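Local coordinates for protein transcription elongation factor SPT6 (Candida glabrata, PDB 3PJP) that binds the phosphorylated C-terminal repeat domain of RNA polymerase II through this tandem SH2 domain and probably acts as a histone H3-H4 chaperone during transcription elongation, at residues R6-P11 with H84-I89; Y148-L153 with L159-V164. One frame throughout, in Å; residues are numbered along the deposited sequence.

Contact 1: residues R6-P11 with H84-I89; sequences RVINHP and HDLDQI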
loop_
_atom_site.group_PDB
_atom_site.type_symbol
_atom_site.label_atom_id
_atom_site.label_comp_id
_atom_site.label_asym_id
_atom_site.label_seq_id
_atom_site.Cartn_x
_atom_site.Cartn_y
_atom_site.Cartn_z
ATOM N N ARG A 6 -16.823 -3.912 24.546
ATOM C CA ARG A 6 -16.371 -5.227 24.101
ATOM C C ARG A 6 -14.955 -5.539 24.567
ATOM O O ARG A 6 -14.151 -4.637 24.824
ATOM C CB ARG A 6 -16.414 -5.324 22.580
ATOM C CG ARG A 6 -15.306 -4.546 21.898
ATOM C CD ARG A 6 -15.364 -4.757 20.403
ATOM N NE ARG A 6 -15.342 -6.178 20.076
ATOM C CZ ARG A 6 -15.572 -6.673 18.866
ATOM N NH1 ARG A 6 -15.851 -5.861 17.854
ATOM N NH2 ARG A 6 -15.528 -7.987 18.675
ATOM N N VAL A 7 -14.647 -6.827 24.633
ATOM C CA VAL A 7 -13.359 -7.287 25.129
ATOM C C VAL A 7 -12.552 -7.954 24.026
ATOM O O VAL A 7 -13.002 -8.934 23.421
ATOM C CB VAL A 7 -13.540 -8.279 26.306
ATOM C CG1 VAL A 7 -12.219 -8.969 26.646
ATOM C CG2 VAL A 7 -14.125 -7.566 27.520
ATOM N N ILE A 8 -11.363 -7.420 23.761
ATOM C CA ILE A 8 -10.440 -8.043 22.809
ATOM C C ILE A 8 -9.104 -8.379 23.474
ATOM O O ILE A 8 -8.340 -7.481 23.841
ATOM C CB ILE A 8 -10.157 -7.150 21.583
ATOM C CG1 ILE A 8 -11.433 -6.914 20.763
ATOM C CG2 ILE A 8 -9.073 -7.780 20.726
ATOM C CD1 ILE A 8 -11.916 -8.122 19.991
ATOM N N ASN A 9 -8.823 -9.671 23.607
ATOM C CA ASN A 9 -7.603 -10.132 24.261
ATOM C C ASN A 9 -6.447 -10.338 23.296
ATOM O O ASN A 9 -6.136 -11.468 22.921
ATOM C CB ASN A 9 -7.865 -11.439 25.014
ATOM C CG ASN A 9 -9.054 -11.346 25.950
ATOM O OD1 ASN A 9 -9.966 -12.172 25.896
ATOM N ND2 ASN A 9 -9.052 -10.332 26.814
ATOM N N HIS A 10 -5.810 -9.246 22.894
ATOM C CA HIS A 10 -4.633 -9.329 22.046
ATOM C C HIS A 10 -3.605 -8.300 22.489
ATOM O O HIS A 10 -3.954 -7.158 22.801
ATOM C CB HIS A 10 -5.003 -9.108 20.572
ATOM C CG HIS A 10 -3.894 -9.423 19.617
ATOM N ND1 HIS A 10 -2.793 -8.610 19.457
ATOM C CD2 HIS A 10 -3.717 -10.465 18.769
ATOM C CE1 HIS A 10 -1.983 -9.138 18.560
ATOM N NE2 HIS A 10 -2.520 -10.264 18.124
ATOM N N PRO A 11 -2.326 -8.688 22.492
ATOM C CA PRO A 11 -1.241 -7.818 22.959
ATOM C C PRO A 11 -1.188 -6.461 22.269
ATOM O O PRO A 11 -0.740 -5.493 22.877
ATOM C CB PRO A 11 0.022 -8.621 22.621
ATOM C CG PRO A 11 -0.420 -10.021 22.563
ATOM C CD PRO A 11 -1.825 -9.999 22.045
ATOM N N HIS A 84 -9.349 -16.410 10.026
ATOM C CA HIS A 84 -9.926 -16.981 11.239
ATOM C C HIS A 84 -9.813 -16.084 12.460
ATOM O O HIS A 84 -10.681 -16.103 13.341
ATOM C CB HIS A 84 -9.248 -18.310 11.574
ATOM C CG HIS A 84 -9.395 -19.346 10.511
ATOM N ND1 HIS A 84 -10.614 -19.881 10.159
ATOM C CD2 HIS A 84 -8.473 -19.949 9.724
ATOM C CE1 HIS A 84 -10.437 -20.767 9.192
ATOM N NE2 HIS A 84 -9.147 -20.830 8.915
ATOM N N ASP A 85 -8.722 -15.334 12.547
ATOM C CA ASP A 85 -8.441 -14.600 13.777
ATOM C C ASP A 85 -7.397 -13.514 13.551
ATOM O O ASP A 85 -6.824 -13.403 12.460
ATOM C CB ASP A 85 -7.991 -15.571 14.879
ATOM C CG ASP A 85 -6.828 -16.439 14.440
ATOM O OD1 ASP A 85 -5.746 -15.876 14.189
ATOM O OD2 ASP A 85 -6.994 -17.681 14.345
ATOM N N LEU A 86 -7.163 -12.706 14.581
ATOM C CA LEU A 86 -6.279 -11.555 14.439
ATOM C C LEU A 86 -4.836 -11.976 14.205
ATOM O O LEU A 86 -4.116 -11.329 13.455
ATOM C CB LEU A 86 -6.364 -10.663 15.688
ATOM C CG LEU A 86 -7.693 -9.926 15.867
ATOM C CD1 LEU A 86 -7.785 -9.350 17.276
ATOM C CD2 LEU A 86 -7.861 -8.825 14.857
ATOM N N ASP A 87 -4.391 -13.048 14.850
ATOM C CA ASP A 87 -3.011 -13.465 14.644
ATOM C C ASP A 87 -2.760 -13.899 13.200
ATOM O O ASP A 87 -1.678 -13.681 12.656
ATOM C CB ASP A 87 -2.628 -14.585 15.611
ATOM C CG ASP A 87 -2.392 -14.069 17.014
ATOM O OD1 ASP A 87 -1.799 -12.979 17.154
ATOM O OD2 ASP A 87 -2.804 -14.747 17.973
ATOM N N GLN A 88 -3.760 -14.521 12.592
ATOM C CA GLN A 88 -3.635 -14.949 11.196
ATOM C C GLN A 88 -3.552 -13.728 10.277
ATOM O O GLN A 88 -2.798 -13.733 9.293
ATOM C CB GLN A 88 -4.789 -15.861 10.767
ATOM C CG GLN A 88 -4.597 -16.442 9.365
ATOM C CD GLN A 88 -5.815 -17.180 8.871
ATOM O OE1 GLN A 88 -6.855 -17.187 9.525
ATOM N NE2 GLN A 88 -5.692 -17.814 7.715
ATOM N N ILE A 89 -4.335 -12.697 10.591
ATOM C CA ILE A 89 -4.277 -11.429 9.847
ATOM C C ILE A 89 -2.886 -10.828 9.951
ATOM O O ILE A 89 -2.326 -10.384 8.966
ATOM C CB ILE A 89 -5.335 -10.413 10.327
ATOM C CG1 ILE A 89 -6.736 -10.885 9.941
ATOM C CG2 ILE A 89 -5.076 -9.002 9.745
ATOM C CD1 ILE A 89 -7.847 -10.074 10.549
#
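His10 and Asp87 join the two segments through one side-chain hydrogen bond: His10 NE2 donates to Asp87 OD1 at 3.0 Å. The N-H...O angle of 138° is well short of straight, and the donor stands 40° out of the carboxylate plane, so the bond is bent at both ends. The imidazole extends to Asp87 because its CG lies anti to the backbone N (chi1 -169°). On the way it passes Leu86, whose CB lies 4.1 Å from His10 CD2. Ile8 and Leu86, both buried whereas Asp87 is exposed, meet nearly perpendicular and touch through their methyl groups, Ile8 CG2 to Leu86 CD1 at 4.0 Å.

The N-terminal of the two SH2 units provides the frame, a central sheet with flanking helices. Residues 6-11 run in the loop before its edge strand 13-14, and residues 84-89 form the start of helix 86-105. Asp85 is the N-cap of that helix, its OD1 accepting from Gln88 N at 2.9 Å. Asp87 sits in the first turn, where the helix end would probably favour its negative charge.

A second shell positions these partners. His10 ND1 is hydrogen-bonded to Tyr12 N, which probably limits rotation of the imidazole and is consistent with the proton residing on NE2. Ile8 rests on Leu45 and Leu72, while Leu86 reaches Leu76 of strand 75-78.

Contact 2: residues Y148-L153 with L159-V164; sequences YLIFKL and LYIWNV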
loop_
_atom_site.group_PDB
_atom_site.type_symbol
_atom_site.label_atom_id
_atom_site.label_comp_id
_atom_site.label_asym_id
_atom_site.label_seq_id
_atom_site.Cartn_x
_atom_site.Cartn_y
_atom_site.Cartn_z
ATOM N N TYR A 148 3.254 6.468 -6.779
ATOM C CA TYR A 148 3.221 6.978 -8.142
ATOM C C TYR A 148 4.138 6.147 -9.026
ATOM O O TYR A 148 5.165 5.641 -8.571
ATOM C CB TYR A 148 3.672 8.434 -8.214
ATOM C CG TYR A 148 2.884 9.380 -7.365
ATOM C CD1 TYR A 148 1.555 9.666 -7.650
ATOM C CD2 TYR A 148 3.477 10.006 -6.278
ATOM C CE1 TYR A 148 0.837 10.556 -6.864
ATOM C CE2 TYR A 148 2.774 10.886 -5.487
ATOM C CZ TYR A 148 1.457 11.164 -5.780
ATOM O OH TYR A 148 0.776 12.059 -4.975
ATOM N N LEU A 149 3.743 5.991 -10.284
ATOM C CA LEU A 149 4.595 5.446 -11.325
ATOM C C LEU A 149 4.692 6.543 -12.374
ATOM O O LEU A 149 3.732 6.809 -13.085
ATOM C CB LEU A 149 3.963 4.188 -11.919
ATOM C CG LEU A 149 4.487 3.582 -13.226
ATOM C CD1 LEU A 149 6.008 3.556 -13.313
ATOM C CD2 LEU A 149 3.932 2.177 -13.373
ATOM N N ILE A 150 5.846 7.197 -12.431
ATOM C CA ILE A 150 6.027 8.391 -13.259
ATOM C C ILE A 150 7.035 8.040 -14.347
ATOM O O ILE A 150 8.102 7.490 -14.059
ATOM C CB ILE A 150 6.542 9.568 -12.423
ATOM C CG1 ILE A 150 5.711 9.705 -11.138
ATOM C CG2 ILE A 150 6.530 10.868 -13.242
ATOM C CD1 ILE A 150 6.145 10.832 -10.230
ATOM N N PHE A 151 6.684 8.334 -15.596
ATOM C CA PHE A 151 7.460 7.852 -16.743
ATOM C C PHE A 151 7.378 8.768 -17.959
ATOM O O PHE A 151 6.452 9.561 -18.105
ATOM C CB PHE A 151 7.045 6.417 -17.131
ATOM C CG PHE A 151 5.605 6.280 -17.561
ATOM C CD1 PHE A 151 5.271 6.262 -18.901
ATOM C CD2 PHE A 151 4.590 6.148 -16.629
ATOM C CE1 PHE A 151 3.952 6.125 -19.308
ATOM C CE2 PHE A 151 3.259 6.002 -17.035
ATOM C CZ PHE A 151 2.948 5.991 -18.387
ATOM N N LYS A 152 8.366 8.629 -18.833
ATOM C CA LYS A 152 8.436 9.403 -20.060
ATOM C C LYS A 152 9.209 8.569 -21.071
ATOM O O LYS A 152 10.319 8.104 -20.785
ATOM C CB LYS A 152 9.146 10.728 -19.778
ATOM C CG LYS A 152 9.113 11.741 -20.899
ATOM C CD LYS A 152 9.816 13.025 -20.453
ATOM C CE LYS A 152 9.856 14.074 -21.560
ATOM N NZ LYS A 152 8.551 14.762 -21.659
ATOM N N LEU A 153 8.609 8.362 -22.240
ATOM C CA LEU A 153 9.145 7.471 -23.264
ATOM C C LEU A 153 10.373 8.044 -23.980
ATOM O O LEU A 153 11.336 7.328 -24.258
ATOM C CB LEU A 153 8.054 7.166 -24.294
ATOM C CG LEU A 153 8.475 6.266 -25.456
ATOM C CD1 LEU A 153 8.590 4.811 -25.011
ATOM C CD2 LEU A 153 7.503 6.401 -26.619
ATOM N N LEU A 159 5.264 13.273 -20.307
ATOM C CA LEU A 159 5.419 12.610 -19.012
ATOM C C LEU A 159 4.036 12.209 -18.512
ATOM O O LEU A 159 3.083 12.983 -18.607
ATOM C CB LEU A 159 6.104 13.540 -18.011
ATOM C CG LEU A 159 6.263 13.042 -16.568
ATOM C CD1 LEU A 159 7.524 13.610 -15.935
ATOM C CD2 LEU A 159 5.035 13.372 -15.723
ATOM N N TYR A 160 3.924 10.991 -17.988
ATOM C CA TYR A 160 2.662 10.498 -17.459
ATOM C C TYR A 160 2.825 10.033 -16.026
ATOM O O TYR A 160 3.918 9.671 -15.598
ATOM C CB TYR A 160 2.141 9.329 -18.282
ATOM C CG TYR A 160 1.778 9.693 -19.707
ATOM C CD1 TYR A 160 0.545 10.264 -20.003
ATOM C CD2 TYR A 160 2.659 9.446 -20.750
ATOM C CE1 TYR A 160 0.203 10.588 -21.313
ATOM C CE2 TYR A 160 2.328 9.759 -22.064
ATOM C CZ TYR A 160 1.099 10.333 -22.332
ATOM O OH TYR A 160 0.766 10.651 -23.630
ATOM N N ILE A 161 1.719 10.039 -15.300
ATOM C CA ILE A 161 1.703 9.553 -13.937
ATOM C C ILE A 161 0.622 8.513 -13.821
ATOM O O ILE A 161 -0.565 8.807 -13.989
ATOM C CB ILE A 161 1.463 10.694 -12.910
ATOM C CG1 ILE A 161 2.596 11.721 -12.993
ATOM C CG2 ILE A 161 1.345 10.124 -11.493
ATOM C CD1 ILE A 161 2.485 12.850 -11.998
ATOM N N TRP A 162 1.039 7.279 -13.544
ATOM C CA TRP A 162 0.104 6.212 -13.221
ATOM C C TRP A 162 0.135 5.935 -11.719
ATOM O O TRP A 162 0.970 6.477 -10.994
ATOM C CB TRP A 162 0.429 4.948 -14.009
ATOM C CG TRP A 162 0.065 5.052 -15.467
ATOM C CD1 TRP A 162 -0.479 6.139 -16.110
ATOM C CD2 TRP A 162 0.261 4.050 -16.470
ATOM N NE1 TRP A 162 -0.645 5.853 -17.441
ATOM C CE2 TRP A 162 -0.204 4.580 -17.687
ATOM C CE3 TRP A 162 0.766 2.744 -16.450
ATOM C CZ2 TRP A 162 -0.168 3.849 -18.886
ATOM C CZ3 TRP A 162 0.801 2.020 -17.629
ATOM C CH2 TRP A 162 0.334 2.572 -18.835
ATOM N N ASN A 163 -0.772 5.085 -11.248
ATOM C CA ASN A 163 -0.956 4.918 -9.811
ATOM C C ASN A 163 -0.915 3.445 -9.455
ATOM O O ASN A 163 -1.534 2.634 -10.129
ATOM C CB ASN A 163 -2.283 5.523 -9.376
ATOM C CG ASN A 163 -2.339 7.026 -9.623
ATOM O OD1 ASN A 163 -1.788 7.812 -8.853
ATOM N ND2 ASN A 163 -2.980 7.426 -10.714
ATOM N N VAL A 164 -0.191 3.123 -8.386
ATOM C CA VAL A 164 0.002 1.734 -7.984
ATOM C C VAL A 164 -0.438 1.603 -6.532
ATOM O O VAL A 164 -0.006 2.381 -5.683
ATOM C CB VAL A 164 1.481 1.322 -8.099
ATOM C CG1 VAL A 164 1.692 -0.079 -7.534
ATOM C CG2 VAL A 164 1.949 1.363 -9.552
#
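Phe151 drives the edge of its ring into the face of the Trp162 indole, a T-shaped pair. Phe151 CZ approaches Trp162 CE2 to 3.5 Å. The planes meet at 76°. The torsion of Phe151 accounts for this: with chi1 at 62°, CG is held between the backbone N and the carbonyl carbon, and the ring swings across to the neighbouring strand. Tyr160 CB then lies over a face of the same ring, 28° off its normal, as a CH-pi contact, and comes within 3.4 Å of Phe151 CZ. The phenol ring of Tyr160 is displaced so far that little of it lies over Phe151.

The two strands form an antiparallel beta hairpin in the central sheet of the C-terminal SH2 unit. Two hydrogen-bonded pairs hold it, Leu149 with Trp162 and Phe151 with Tyr160. Trp162 N to Leu149 O measures 2.8 Å; Phe151 N to Tyr160 O is longer, at 3.1 Å. On the aromatic face, Leu149 CB also meets Val164 CG2 at 4.2 Å, and Phe188 of helix 181-191 makes a further edge-to-face pair with Phe151.

The opposite face is mixed: Ile150, Leu159 and Ile161 form an aliphatic group, with Tyr148 and Asn163 at one end and Lys152 at the other. Ile150 turns CG2 anti to its own backbone N, which carries this methyl to Leu159 CD2 at 3.8 Å. Ile150 and Ile161 run side by side off this face, and Tyr148 CD1 touches Ile161 CG2 at 3.9 Å. Helix 115-128 covers Ile150 through Val118 and Ile122.

The side-chain contacts described are apolar or aromatic, so burial and van der Waals packing probably account for much of their attraction, while four backbone hydrogen bonds set the pairing.

Contacts 1 and 2 belong to different SH2 units of the tandem and do not touch: their centres are 39 Å apart, on opposite sides of the chain's centre, and their nearest atoms about 20 Å apart. Both segments of contact 1 precede those of contact 2 in the sequence. Each unit has its own central sheet, and helix 86-105, whose first turn takes part in contact 1, leads along the chain towards the second sheet, which holds contact 2. The two differ in kind: contact 1 joins a loop to a helix start and buries 159 Å², whereas the hairpin of contact 2 buries 612 Å².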